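Local coordinates for protein putative dioxygenase (1H-3-hydroxy-4-oxoquinaldine 2,4-dioxygenase) (Mycobacteroides abscessus subsp. abscessus, PDB 6RA3) that cleaves the ring of the Pseudomonas quinolone signal (PQS), a dioxygenase reaction that yields N-octanoylanthranilate and carbon monoxide, at residues Pro115-Asp121 with Cys208-Phe214; Met198-Glu202 with Phe229-Trp235; Gly22-Leu28 with Ser89-His95; Ala96-Trp100 with Ala190-Trp194. All coordinates share one frame; numbering follows the deposited sequence.

Contact 1 of 4, residues Pro115-Asp121 with Cys208-Phe214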
loop_
_atom_site.group_PDB
_atom_site.type_symbol
_atom_site.label_atom_id
_atom_site.label_comp_id
_atom_site.label_asym_id
_atom_site.label_seq_id
_atom_site.Cartn_x
_atom_site.Cartn_y
_atom_site.Cartn_z
ATOM N N PRO A 115 29.591 8.306 8.351
ATOM C CA PRO A 115 30.542 9.401 8.109
ATOM C C PRO A 115 29.906 10.767 8.032
ATOM O O PRO A 115 30.628 11.767 8.022
ATOM C CB PRO A 115 31.139 9.029 6.751
ATOM C CG PRO A 115 29.966 8.414 6.049
ATOM C CD PRO A 115 29.285 7.578 7.105
ATOM N N ALA A 116 28.589 10.861 7.960
ATOM C CA ALA A 116 27.977 12.175 7.889
ATOM C C ALA A 116 26.516 12.075 8.302
ATOM O O ALA A 116 25.914 10.996 8.289
ATOM C CB ALA A 116 28.110 12.773 6.489
ATOM N N VAL A 117 25.962 13.233 8.646
ATOM C CA VAL A 117 24.584 13.392 9.108
ATOM C C VAL A 117 24.091 14.749 8.650
ATOM O O VAL A 117 24.716 15.767 8.947
ATOM C CB VAL A 117 24.444 13.321 10.650
ATOM C CG1 VAL A 117 23.011 13.712 11.079
ATOM C CG2 VAL A 117 24.832 11.970 11.186
ATOM N N MET A 118 22.943 14.782 7.990
ATOM C CA MET A 118 22.243 16.023 7.686
ATOM C C MET A 118 21.010 16.154 8.573
ATOM O O MET A 118 20.239 15.196 8.726
ATOM C CB MET A 118 21.825 16.083 6.216
ATOM C CG MET A 118 21.009 17.299 5.861
ATOM S SD MET A 118 20.999 17.756 4.099
ATOM C CE MET A 118 22.682 18.275 3.996
ATOM N N ILE A 119 20.812 17.351 9.132
ATOM C CA ILE A 119 19.662 17.661 9.976
ATOM C C ILE A 119 18.936 18.847 9.373
ATOM O O ILE A 119 19.567 19.802 8.906
ATOM C CB ILE A 119 20.082 17.926 11.435
ATOM C CG1 ILE A 119 20.789 16.683 12.004
ATOM C CG2 ILE A 119 18.874 18.304 12.283
ATOM C CD1 ILE A 119 21.352 16.839 13.409
ATOM N N LEU A 120 17.609 18.755 9.335
ATOM C CA LEU A 120 16.726 19.758 8.751
ATOM C C LEU A 120 15.940 20.430 9.878
ATOM O O LEU A 120 15.149 19.770 10.565
ATOM C CB LEU A 120 15.768 19.123 7.744
ATOM C CG LEU A 120 16.198 18.780 6.311
ATOM C CD1 LEU A 120 17.634 18.329 6.212
ATOM C CD2 LEU A 120 15.259 17.713 5.781
ATOM N N ASP A 121 16.188 21.734 10.076
ATOM C CA ASP A 121 15.323 22.644 10.848
ATOM C C ASP A 121 15.123 22.193 12.297
ATOM O O ASP A 121 13.998 22.119 12.787
ATOM C CB ASP A 121 13.979 22.815 10.143
ATOM C CG ASP A 121 13.490 24.259 10.145
ATOM O OD1 ASP A 121 12.974 24.734 11.184
ATOM O OD2 ASP A 121 13.626 24.927 9.096
ATOM N N CYS A 208 31.430 12.676 13.437
ATOM C CA CYS A 208 31.373 12.646 11.982
ATOM C C CYS A 208 31.042 14.050 11.448
ATOM O O CYS A 208 30.785 14.986 12.207
ATOM C CB CYS A 208 30.325 11.628 11.522
ATOM S SG CYS A 208 28.637 12.148 11.919
ATOM N N ALA A 209 31.042 14.191 10.125
ATOM C CA ALA A 209 30.638 15.449 9.508
ATOM C C ALA A 209 29.147 15.672 9.695
ATOM O O ALA A 209 28.328 14.809 9.361
ATOM C CB ALA A 209 30.978 15.446 8.024
ATOM N N ILE A 210 28.785 16.827 10.225
ATOM C CA ILE A 210 27.388 17.137 10.489
ATOM C C ILE A 210 27.035 18.426 9.776
ATOM O O ILE A 210 27.812 19.385 9.796
ATOM C CB ILE A 210 27.123 17.240 12.003
ATOM C CG1 ILE A 210 27.392 15.892 12.665
ATOM C CG2 ILE A 210 25.731 17.729 12.249
ATOM C CD1 ILE A 210 27.523 15.941 14.174
ATOM N N ARG A 211 25.864 18.455 9.150
ATOM C CA ARG A 211 25.376 19.646 8.470
ATOM C C ARG A 211 23.940 19.903 8.890
ATOM O O ARG A 211 23.080 19.025 8.749
ATOM C CB ARG A 211 25.460 19.537 6.939
ATOM C CG ARG A 211 24.922 20.810 6.225
ATOM C CD ARG A 211 25.379 20.992 4.747
ATOM N NE ARG A 211 26.770 20.599 4.514
ATOM C CZ ARG A 211 27.335 20.481 3.313
ATOM N NH1 ARG A 211 26.641 20.734 2.197
ATOM N NH2 ARG A 211 28.609 20.114 3.223
ATOM N N HIS A 212 23.681 21.109 9.387
ATOM C CA HIS A 212 22.329 21.562 9.667
ATOM C C HIS A 212 21.889 22.484 8.544
ATOM O O HIS A 212 22.604 23.424 8.183
ATOM C CB HIS A 212 22.253 22.273 11.023
ATOM C CG HIS A 212 20.878 22.722 11.395
ATOM N ND1 HIS A 212 20.649 23.807 12.212
ATOM C CD2 HIS A 212 19.658 22.233 11.069
ATOM C CE1 HIS A 212 19.348 23.975 12.367
ATOM N NE2 HIS A 212 18.724 23.036 11.678
ATOM N N VAL A 213 20.741 22.172 7.961
ATOM C CA VAL A 213 20.109 22.970 6.925
ATOM C C VAL A 213 18.747 23.369 7.458
ATOM O O VAL A 213 18.016 22.524 7.988
ATOM C CB VAL A 213 19.965 22.181 5.610
ATOM C CG1 VAL A 213 19.265 23.010 4.586
ATOM C CG2 VAL A 213 21.319 21.737 5.097
ATOM N N PHE A 214 18.393 24.640 7.301
ATOM C CA PHE A 214 17.203 25.154 7.958
ATOM C C PHE A 214 16.736 26.398 7.230
ATOM O O PHE A 214 17.466 26.984 6.432
ATOM C CB PHE A 214 17.483 25.454 9.432
ATOM C CG PHE A 214 18.632 26.410 9.650
ATOM C CD1 PHE A 214 19.904 25.933 9.947
ATOM C CD2 PHE A 214 18.436 27.784 9.559
ATOM C CE1 PHE A 214 20.967 26.816 10.162
ATOM C CE2 PHE A 214 19.492 28.672 9.768
ATOM C CZ PHE A 214 20.758 28.185 10.071
#

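Contact 2 of 4, residues Met198-Glu202 with Phe229-Trp235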
loop_
_atom_site.group_PDB
_atom_site.type_symbol
_atom_site.label_atom_id
_atom_site.label_comp_id
_atom_site.label_asym_id
_atom_site.label_seq_id
_atom_site.Cartn_x
_atom_site.Cartn_y
_atom_site.Cartn_z
ATOM N N MET A 198 23.437 21.287 19.891
ATOM C CA MET A 198 24.859 21.587 19.718
ATOM C C MET A 198 25.682 21.014 20.860
ATOM O O MET A 198 26.763 20.446 20.637
ATOM C CB MET A 198 25.062 23.087 19.606
ATOM C CG MET A 198 24.541 23.649 18.290
ATOM S SD MET A 198 24.771 25.423 18.131
ATOM C CE MET A 198 24.675 25.718 16.351
ATOM N N ARG A 199 25.182 21.128 22.093
ATOM C CA ARG A 199 25.865 20.494 23.212
ATOM C C ARG A 199 25.845 18.979 23.065
ATOM O O ARG A 199 26.843 18.301 23.359
ATOM C CB ARG A 199 25.237 20.947 24.535
ATOM C CG ARG A 199 25.630 22.383 24.913
ATOM C CD ARG A 199 24.941 22.879 26.181
ATOM N NE ARG A 199 25.357 22.148 27.382
ATOM C CZ ARG A 199 26.536 22.295 27.992
ATOM N NH1 ARG A 199 27.442 23.141 27.511
ATOM N NH2 ARG A 199 26.817 21.585 29.080
ATOM N N ARG A 200 24.729 18.420 22.583
ATOM C CA ARG A 200 24.727 16.990 22.288
ATOM C C ARG A 200 25.833 16.657 21.283
ATOM O O ARG A 200 26.582 15.686 21.468
ATOM C CB ARG A 200 23.347 16.541 21.782
ATOM C CG ARG A 200 23.089 15.023 21.948
ATOM C CD ARG A 200 23.781 14.150 20.877
ATOM N NE ARG A 200 23.745 12.720 21.216
ATOM C CZ ARG A 200 24.751 12.040 21.761
ATOM N NH1 ARG A 200 25.909 12.639 22.015
ATOM N NH2 ARG A 200 24.599 10.752 22.055
ATOM N N MET A 201 25.983 17.481 20.237
ATOM C CA MET A 201 27.012 17.224 19.215
ATOM C C MET A 201 28.429 17.276 19.788
ATOM O O MET A 201 29.288 16.457 19.416
ATOM C CB MET A 201 26.891 18.225 18.074
ATOM C CG MET A 201 25.613 18.082 17.281
ATOM S SD MET A 201 25.615 19.087 15.823
ATOM C CE MET A 201 24.328 20.295 15.998
ATOM N N GLU A 202 28.707 18.254 20.669
ATOM C CA GLU A 202 30.037 18.358 21.261
ATOM C C GLU A 202 30.341 17.181 22.174
ATOM O O GLU A 202 31.519 16.890 22.430
ATOM C CB GLU A 202 30.185 19.674 22.029
ATOM C CG GLU A 202 29.908 20.935 21.198
ATOM C CD GLU A 202 30.160 22.232 21.980
ATOM O OE1 GLU A 202 31.340 22.573 22.202
ATOM O OE2 GLU A 202 29.180 22.911 22.369
ATOM N N PHE A 229 29.695 28.024 16.105
ATOM C CA PHE A 229 29.871 26.583 16.240
ATOM C C PHE A 229 30.738 26.042 15.105
ATOM O O PHE A 229 31.636 25.225 15.334
ATOM C CB PHE A 229 28.496 25.898 16.279
ATOM C CG PHE A 229 28.523 24.541 16.911
ATOM C CD1 PHE A 229 28.539 24.403 18.291
ATOM C CD2 PHE A 229 28.552 23.398 16.128
ATOM C CE1 PHE A 229 28.588 23.154 18.884
ATOM C CE2 PHE A 229 28.597 22.153 16.703
ATOM C CZ PHE A 229 28.614 22.023 18.090
ATOM N N ALA A 230 30.516 26.535 13.884
ATOM C CA ALA A 230 31.277 26.051 12.732
ATOM C C ALA A 230 32.747 26.455 12.815
ATOM O O ALA A 230 33.620 25.697 12.373
ATOM C CB ALA A 230 30.654 26.573 11.435
ATOM N N ALA A 231 33.037 27.638 13.379
ATOM C CA ALA A 231 34.423 28.065 13.572
ATOM C C ALA A 231 35.151 27.221 14.612
ATOM O O ALA A 231 36.360 26.998 14.480
ATOM C CB ALA A 231 34.452 29.532 13.965
ATOM N N ARG A 232 34.444 26.737 15.641
ATOM C CA ARG A 232 35.064 25.906 16.675
ATOM C C ARG A 232 35.330 24.485 16.201
ATOM O O ARG A 232 36.240 23.819 16.711
ATOM C CB ARG A 232 34.163 25.825 17.911
ATOM C CG ARG A 232 34.237 26.972 18.897
ATOM C CD ARG A 232 33.236 26.733 20.047
ATOM N NE ARG A 232 31.887 27.237 19.738
ATOM C CZ ARG A 232 30.755 26.793 20.291
ATOM N NH1 ARG A 232 30.775 25.803 21.186
ATOM N NH2 ARG A 232 29.585 27.333 19.933
ATOM N N HIS A 233 34.519 23.985 15.277
ATOM C CA HIS A 233 34.456 22.556 14.971
ATOM C C HIS A 233 34.542 22.376 13.462
ATOM O O HIS A 233 33.568 22.710 12.752
ATOM C CB HIS A 233 33.168 21.930 15.506
ATOM C CG HIS A 233 33.044 21.969 17.002
ATOM N ND1 HIS A 233 32.232 22.871 17.656
ATOM C CD2 HIS A 233 33.625 21.217 17.966
ATOM C CE1 HIS A 233 32.318 22.674 18.958
ATOM N NE2 HIS A 233 33.151 21.671 19.174
ATOM N N PRO A 234 35.672 21.893 12.935
ATOM C CA PRO A 234 35.763 21.658 11.483
ATOM C C PRO A 234 34.668 20.751 10.942
ATOM O O PRO A 234 34.231 20.954 9.806
ATOM C CB PRO A 234 37.153 21.020 11.319
ATOM C CG PRO A 234 37.942 21.540 12.485
ATOM C CD PRO A 234 36.946 21.600 13.622
ATOM N N TRP A 235 34.203 19.765 11.722
ATOM C CA TRP A 235 33.260 18.775 11.202
ATOM C C TRP A 235 31.849 19.310 11.032
ATOM O O TRP A 235 31.010 18.610 10.457
ATOM C CB TRP A 235 33.219 17.541 12.110
ATOM C CG TRP A 235 33.242 17.824 13.569
ATOM C CD1 TRP A 235 34.328 17.749 14.399
ATOM C CD2 TRP A 235 32.132 18.221 14.391
ATOM N NE1 TRP A 235 33.961 18.075 15.686
ATOM C CE2 TRP A 235 32.619 18.366 15.707
ATOM C CE3 TRP A 235 30.775 18.462 14.141
ATOM C CZ2 TRP A 235 31.794 18.742 16.772
ATOM C CZ3 TRP A 235 29.956 18.843 15.201
ATOM C CH2 TRP A 235 30.469 18.977 16.495
#

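Contact 3 of 4, residues Gly22-Leu28 with Ser89-His95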
loop_
_atom_site.group_PDB
_atom_site.type_symbol
_atom_site.label_atom_id
_atom_site.label_comp_id
_atom_site.label_asym_id
_atom_site.label_seq_id
_atom_site.Cartn_x
_atom_site.Cartn_y
_atom_site.Cartn_z
ATOM N N GLY A 22 28.546 3.131 -2.536
ATOM C CA GLY A 22 28.893 4.181 -1.609
ATOM C C GLY A 22 27.938 4.190 -0.434
ATOM O O GLY A 22 27.149 3.254 -0.250
ATOM N N PRO A 23 27.996 5.248 0.383
ATOM C CA PRO A 23 27.092 5.335 1.534
ATOM C C PRO A 23 25.639 5.444 1.116
ATOM O O PRO A 23 25.301 6.078 0.112
ATOM C CB PRO A 23 27.547 6.609 2.260
ATOM C CG PRO A 23 28.938 6.837 1.802
ATOM C CD PRO A 23 28.954 6.366 0.366
ATOM N N VAL A 24 24.790 4.846 1.944
ATOM C CA VAL A 24 23.348 4.823 1.749
ATOM C C VAL A 24 22.745 6.067 2.396
ATOM O O VAL A 24 23.088 6.416 3.534
ATOM C CB VAL A 24 22.772 3.530 2.354
ATOM C CG1 VAL A 24 21.228 3.457 2.258
ATOM C CG2 VAL A 24 23.439 2.324 1.714
ATOM N N PHE A 25 21.850 6.746 1.685
ATOM C CA PHE A 25 21.013 7.747 2.340
ATOM C C PHE A 25 19.917 7.075 3.180
ATOM O O PHE A 25 19.177 6.222 2.683
ATOM C CB PHE A 25 20.384 8.668 1.316
ATOM C CG PHE A 25 21.351 9.618 0.677
ATOM C CD1 PHE A 25 22.226 10.367 1.453
ATOM C CD2 PHE A 25 21.388 9.765 -0.702
ATOM C CE1 PHE A 25 23.109 11.255 0.870
ATOM C CE2 PHE A 25 22.272 10.650 -1.292
ATOM C CZ PHE A 25 23.135 11.394 -0.507
ATOM N N VAL A 26 19.802 7.466 4.454
ATOM C CA VAL A 26 18.750 6.964 5.340
ATOM C C VAL A 26 17.934 8.160 5.801
ATOM O O VAL A 26 18.445 9.047 6.504
ATOM C CB VAL A 26 19.300 6.165 6.529
ATOM C CG1 VAL A 26 18.153 5.701 7.429
ATOM C CG2 VAL A 26 20.094 4.976 6.063
ATOM N N THR A 27 16.689 8.227 5.343
ATOM C CA THR A 27 15.808 9.311 5.692
ATOM C C THR A 27 15.080 8.966 6.985
ATOM O O THR A 27 14.686 7.815 7.219
ATOM C CB THR A 27 14.802 9.629 4.589
ATOM O OG1 THR A 27 13.726 8.680 4.581
ATOM C CG2 THR A 27 15.488 9.664 3.234
ATOM N N LEU A 28 14.962 9.973 7.838
ATOM C CA LEU A 28 14.367 9.848 9.163
ATOM C C LEU A 28 13.478 11.059 9.314
ATOM O O LEU A 28 13.944 12.190 9.140
ATOM C CB LEU A 28 15.426 9.805 10.260
ATOM C CG LEU A 28 16.421 8.655 10.177
ATOM C CD1 LEU A 28 17.594 8.912 11.102
ATOM C CD2 LEU A 28 15.776 7.314 10.490
ATOM N N SER A 89 27.957 1.564 5.336
ATOM C CA SER A 89 28.102 2.972 5.661
ATOM C C SER A 89 26.893 3.744 5.156
ATOM O O SER A 89 26.348 3.458 4.085
ATOM C CB SER A 89 29.396 3.546 5.078
ATOM O OG SER A 89 29.432 3.452 3.663
ATOM N N PHE A 90 26.461 4.727 5.941
ATOM C CA PHE A 90 25.244 5.427 5.599
ATOM C C PHE A 90 25.254 6.819 6.189
ATOM O O PHE A 90 25.963 7.118 7.153
ATOM C CB PHE A 90 23.996 4.640 6.050
ATOM C CG PHE A 90 23.884 4.403 7.551
ATOM C CD1 PHE A 90 24.423 3.268 8.136
ATOM C CD2 PHE A 90 23.172 5.277 8.345
ATOM C CE1 PHE A 90 24.273 3.023 9.518
ATOM C CE2 PHE A 90 23.009 5.041 9.714
ATOM C CZ PHE A 90 23.554 3.922 10.293
ATOM N N VAL A 91 24.425 7.650 5.588
ATOM C CA VAL A 91 24.325 9.063 5.902
ATOM C C VAL A 91 22.882 9.351 6.288
ATOM O O VAL A 91 22.022 9.524 5.425
ATOM C CB VAL A 91 24.759 9.929 4.707
ATOM C CG1 VAL A 91 24.365 11.366 4.921
ATOM C CG2 VAL A 91 26.251 9.797 4.486
ATOM N N PRO A 92 22.581 9.439 7.590
ATOM C CA PRO A 92 21.244 9.871 8.007
ATOM C C PRO A 92 20.893 11.262 7.506
ATOM O O PRO A 92 21.712 12.177 7.535
ATOM C CB PRO A 92 21.323 9.842 9.532
ATOM C CG PRO A 92 22.397 8.888 9.855
ATOM C CD PRO A 92 23.380 8.926 8.726
ATOM N N ILE A 93 19.662 11.398 7.023
ATOM C CA ILE A 93 19.009 12.671 6.764
ATOM C C ILE A 93 17.791 12.712 7.688
ATOM O O ILE A 93 16.922 11.838 7.591
ATOM C CB ILE A 93 18.581 12.822 5.295
ATOM C CG1 ILE A 93 19.756 12.550 4.333
ATOM C CG2 ILE A 93 17.946 14.216 5.044
ATOM C CD1 ILE A 93 19.397 12.805 2.833
ATOM N N ALA A 94 17.714 13.722 8.572
ATOM C CA ALA A 94 16.742 13.712 9.676
ATOM C C ALA A 94 16.011 15.040 9.811
ATOM O O ALA A 94 16.640 16.105 9.891
ATOM C CB ALA A 94 17.441 13.365 10.988
ATOM N N HIS A 95 14.679 14.976 9.888
ATOM C CA HIS A 95 13.862 16.175 9.964
ATOM C C HIS A 95 13.595 16.573 11.410
ATOM O O HIS A 95 13.197 15.737 12.235
ATOM C CB HIS A 95 12.531 16.002 9.261
ATOM C CG HIS A 95 11.652 17.200 9.388
ATOM N ND1 HIS A 95 10.617 17.268 10.294
ATOM C CD2 HIS A 95 11.678 18.395 8.752
ATOM C CE1 HIS A 95 10.021 18.439 10.185
ATOM N NE2 HIS A 95 10.648 19.140 9.256
HETATM O O HOH W 1 27.013 1.727 2.129
#

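Contact 4 of 4, residues Ala96-Trp100 with Ala190-Trp194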
loop_
_atom_site.group_PDB
_atom_site.type_symbol
_atom_site.label_atom_id
_atom_site.label_comp_id
_atom_site.label_asym_id
_atom_site.label_seq_id
_atom_site.Cartn_x
_atom_site.Cartn_y
_atom_site.Cartn_z
ATOM N N ALA A 96 13.771 17.868 11.684
ATOM C CA ALA A 96 13.603 18.447 13.011
ATOM C C ALA A 96 14.020 17.458 14.088
ATOM O O ALA A 96 15.157 16.977 14.106
ATOM C CB ALA A 96 12.159 18.905 13.211
ATOM N N HIS A 97 13.105 17.116 14.982
ATOM C CA HIS A 97 13.544 16.421 16.174
ATOM C C HIS A 97 13.903 14.966 15.929
ATOM O O HIS A 97 14.490 14.347 16.820
ATOM C CB HIS A 97 12.485 16.642 17.257
ATOM C CG HIS A 97 12.342 18.096 17.585
ATOM N ND1 HIS A 97 13.251 18.763 18.381
ATOM C CD2 HIS A 97 11.491 19.039 17.113
ATOM C CE1 HIS A 97 12.914 20.041 18.446
ATOM N NE2 HIS A 97 11.857 20.235 17.681
ATOM N N GLY A 98 13.689 14.433 14.716
ATOM C CA GLY A 98 14.390 13.211 14.351
ATOM C C GLY A 98 15.903 13.364 14.398
ATOM O O GLY A 98 16.622 12.368 14.584
ATOM N N GLY A 99 16.402 14.609 14.274
ATOM C CA GLY A 99 17.833 14.865 14.440
ATOM C C GLY A 99 18.407 14.260 15.701
ATOM O O GLY A 99 19.558 13.810 15.721
ATOM N N TRP A 100 17.611 14.222 16.777
ATOM C CA TRP A 100 18.138 13.683 18.016
ATOM C C TRP A 100 18.494 12.224 17.875
ATOM O O TRP A 100 19.505 11.781 18.424
ATOM C CB TRP A 100 17.141 13.864 19.169
ATOM C CG TRP A 100 16.857 15.261 19.553
ATOM C CD1 TRP A 100 15.813 16.033 19.134
ATOM C CD2 TRP A 100 17.613 16.071 20.473
ATOM N NE1 TRP A 100 15.873 17.277 19.731
ATOM C CE2 TRP A 100 16.973 17.329 20.544
ATOM C CE3 TRP A 100 18.766 15.855 21.238
ATOM C CZ2 TRP A 100 17.446 18.373 21.360
ATOM C CZ3 TRP A 100 19.229 16.903 22.055
ATOM C CH2 TRP A 100 18.564 18.135 22.093
ATOM N N ALA A 190 14.686 15.808 25.837
ATOM C CA ALA A 190 15.958 15.909 25.130
ATOM C C ALA A 190 16.631 17.255 25.420
ATOM O O ALA A 190 17.834 17.317 25.693
ATOM C CB ALA A 190 15.728 15.712 23.630
ATOM N N TYR A 191 15.858 18.341 25.408
ATOM C CA TYR A 191 16.438 19.649 25.709
ATOM C C TYR A 191 16.792 19.803 27.185
ATOM O O TYR A 191 17.726 20.549 27.515
ATOM C CB TYR A 191 15.494 20.761 25.287
ATOM C CG TYR A 191 15.494 21.002 23.803
ATOM C CD1 TYR A 191 14.573 20.362 22.982
ATOM C CD2 TYR A 191 16.415 21.865 23.216
ATOM C CE1 TYR A 191 14.561 20.577 21.607
ATOM C CE2 TYR A 191 16.414 22.089 21.840
ATOM C CZ TYR A 191 15.478 21.434 21.041
ATOM O OH TYR A 191 15.441 21.631 19.681
ATOM N N ARG A 192 16.072 19.119 28.082
ATOM C CA ARG A 192 16.425 19.158 29.502
ATOM C C ARG A 192 17.687 18.363 29.798
ATOM O O ARG A 192 18.418 18.690 30.736
ATOM C CB ARG A 192 15.293 18.596 30.371
ATOM C CG ARG A 192 14.042 19.431 30.430
ATOM C CD ARG A 192 13.148 18.978 31.580
ATOM N NE ARG A 192 13.401 17.602 31.999
ATOM C CZ ARG A 192 12.671 16.545 31.646
ATOM N NH1 ARG A 192 11.616 16.680 30.850
ATOM N NH2 ARG A 192 13.003 15.342 32.103
ATOM N N THR A 193 17.931 17.293 29.051
ATOM C CA THR A 193 19.087 16.438 29.294
ATOM C C THR A 193 20.367 17.077 28.769
ATOM O O THR A 193 21.363 17.194 29.495
ATOM C CB THR A 193 18.864 15.086 28.614
ATOM O OG1 THR A 193 17.617 14.549 29.054
ATOM C CG2 THR A 193 20.025 14.093 28.910
ATOM N N TRP A 194 20.341 17.491 27.506
ATOM C CA TRP A 194 21.525 17.916 26.771
ATOM C C TRP A 194 21.716 19.417 26.777
ATOM O O TRP A 194 22.833 19.879 26.518
ATOM C CB TRP A 194 21.432 17.448 25.304
ATOM C CG TRP A 194 21.502 15.997 25.188
ATOM C CD1 TRP A 194 20.471 15.150 24.921
ATOM C CD2 TRP A 194 22.661 15.185 25.369
ATOM N NE1 TRP A 194 20.916 13.861 24.922
ATOM C CE2 TRP A 194 22.261 13.848 25.185
ATOM C CE3 TRP A 194 24.010 15.459 25.641
ATOM C CZ2 TRP A 194 23.159 12.771 25.272
ATOM C CZ3 TRP A 194 24.903 14.382 25.737
ATOM C CH2 TRP A 194 24.469 13.057 25.548
#

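Contact 1 of 4, residues Pro115-Asp121 with Cys208-Phe214
His212 turns an edge of its imidazole toward the neighbouring strand, bringing CD2 to 3.3 Å from Ile119 O near the ring plane. CG lies anti to the backbone N (chi1 -178°), which turns the CD2/NE2 edge toward Ile119 O and Asp121 N, with Phe214 CD1 above one face. Its nitrogens are both engaged beyond the pair, ND1 with His226 and NE2 with the backbone N of Leu122, so the ring's rotation is fixed.

Where the strands begin, Cys208 SG rests against Val117 CG2 at 3.9 Å. On the face that also carries His212, Val117, Ile119 and Ile210 offer branched carbon side chains, well suited to an extended backbone, to helix 99-109. The face of Met118, Arg211 and Val213 looks toward helix 253-266. Met118 bends at its last torsion (chi3 -69°), and its methyl CE drops between Val213 CG2 and Arg211 CD, 3.9 Å from each. Arg211 contributes its aliphatic CD here, while its guanidinium turns away to Glu259, Asp262 and Ser237.

Regular backbone bonds knit the parallel strands, among them Val213 N to Ile119 O at 2.8 Å and Ile119 N to Arg211 O at 2.8 Å. Just past the strand, Asp121 OD2 passes 3.9 Å from Phe214 CB and accepts the N-H of Ser215, while OD1 is bonded to His246 ND1. A carboxylate thus held beside the active-site histidine is consistent with the acid–histidine pair of the alpha/beta hydrolase catalytic triad, with the acid after strand 116-120, a known variant of the usual place one strand further on.

Contact 2 of 4, residues Met198-Glu202 with Phe229-Trp235
A Met-aromatic contact joins the short helix 197-202 to the C-terminal end of helix 221-232, on the flank of the alpha/beta hydrolase core: Met198 and Met201 both bring sulfur near the Phe229 ring. Met198 runs extended beyond CG and slides antiparallel to the phenylalanine, with CG over one face, 4.1 Å from the ring centroid, and SD following obliquely. Its CE continues to 3.8 Å from Phe229 CB. The flexible, polarisable thioether can follow the flat ring along its length. On the opposite face His233 sets ND1 over the centre of the same ring, while ND1 makes a weak hydrogen bond to Phe229 O, so the phenyl is sandwiched.

Met201 meets the ring more obliquely and uses CB to touch Trp235 CH2 at 4.0 Å. Its side chain also reaches Leu103 of helix 99-109 and Phe236 of strand 236-240.

Toward solvent the contact becomes polar. Glu202 CG packs at the edge of Phe229, and OE2, in the ring plane and 3.5 Å from Phe229 CE1, faces the electropositive ring hydrogens, the carboxylate and ring planes 88° apart. The acid also forms a long salt bridge with Arg232, whose NE is paired with Asp228. Carboxylate and guanidinium planes stand 73° apart, so the two groups do not meet as a flat pair: Glu202 OE1 lies 3.4 Å from Arg232 NH1 and equally 3.4 Å from His233 CE1.

Contact 3 of 4, residues Gly22-Leu28 with Ser89-His95
Two parallel strands from the middle of the alpha/beta hydrolase sheet meet here, residues 24-28 and 90-95, the latter running into the turn that carries the nucleophile in hydrolases of this fold. Where the strands begin, a water donates to Gly22 O and to Ser89 O, 2.8 and 2.7 Å away, bridging the two carbonyls. Ser89 O also accepts Val24 N. Gly22 suits this start because its phi of 111° would jam a side chain against the preceding carbonyl.

Toward the C-terminal ends, Ile93 N bonds Val26 O at 2.7 Å, nearly straight at the hydrogen (173°). On the face of Val24, Val26, Leu28 and Phe90, Phe90 holds CG between its backbone N and carbonyl carbon (chi1 61°). This swings the ring away from residues 22-28 but still lets Val26 CG2 reach Phe90 CD2 at 3.8 Å. Further along, Leu28 and Pro92 lie side by side pointing the same way. Pro92 has no N-H to give, yet its carbonyl serves the next strand by accepting Met118 N. The other face carries Phe25, Val91 and Ile93. There Phe25 crosses Ile93 at a slant, Phe25 CD1 to Ile93 CD1 4.0 Å, and Val91 CB lies 4.1 Å from Phe25 CD1.

Helix 99-109 covers Phe90, Leu28 and Ala94, helix 253-266 covers Pro23, Phe25 and Ile93, and strand 51-54 borders residues 24-28 while strand 116-120 borders residues 90-95. The side chain of His95, the last strand residue, turns away to bond His246 O through NE2.

Contact 4 of 4, residues Ala96-Trp100 with Ala190-Trp194
An aromatic cluster packs helix 177-194 against the strand–turn–helix corner known in the alpha/beta hydrolase fold as the nucleophile elbow, here with Ala96 at its tip. The central piece is Trp100, a broad wedge set among Ala190, Tyr191 and Trp194 of the opposing helix. Ala190 is the bump on its flat side: the methyl sits over the six-membered ring as a CH-pi contact, with CB 3.6 Å from the centroid and almost on the ring normal (9°). So small a group lets the helix backbone come close to the indole.

The CZ2 edge of the same indole points into the face of Tyr191, an edge-to-face pair with planes at 78° and Trp100 CZ2 above the centre of the phenol. At another part of its rim, Trp100 CZ3 slips beside Trp194 CD1 at 3.6 Å, the two indoles near parallel but barely overlapping.

Trp100 NE1 gives a weak hydrogen bond to ND1 of His97, a substrate-binding residue. Tyr191 OH, bonded to Ile123 O, lies at the edge of the His97 ring, near its plane, 3.2 Å from His97 CE1.

Contacts 1 and 3 are consecutive parts of one sheet: residues 90-95 and 116-120 lie side by side, joined by Leu120 N to Ala94 O at 2.9 Å. Leu120 O then meets Ala96 N at 2.6 Å, tying contact 1 to the turn of contact 4. Contact 2 meets contact 1 where Ile210 N and Trp235 O, just before strand 236-240, are 2.9 Å apart, a probable hydrogen bond, and touches contact 4 where Arg200 packs on Trp194. Around the active-site His246 three of them converge: the side chains of Asp121, His95 and His97 come within about 3, 4 and 5 Å of it. Contact 2 stands further off, with Met201 about 11 Å from His97 between side chains.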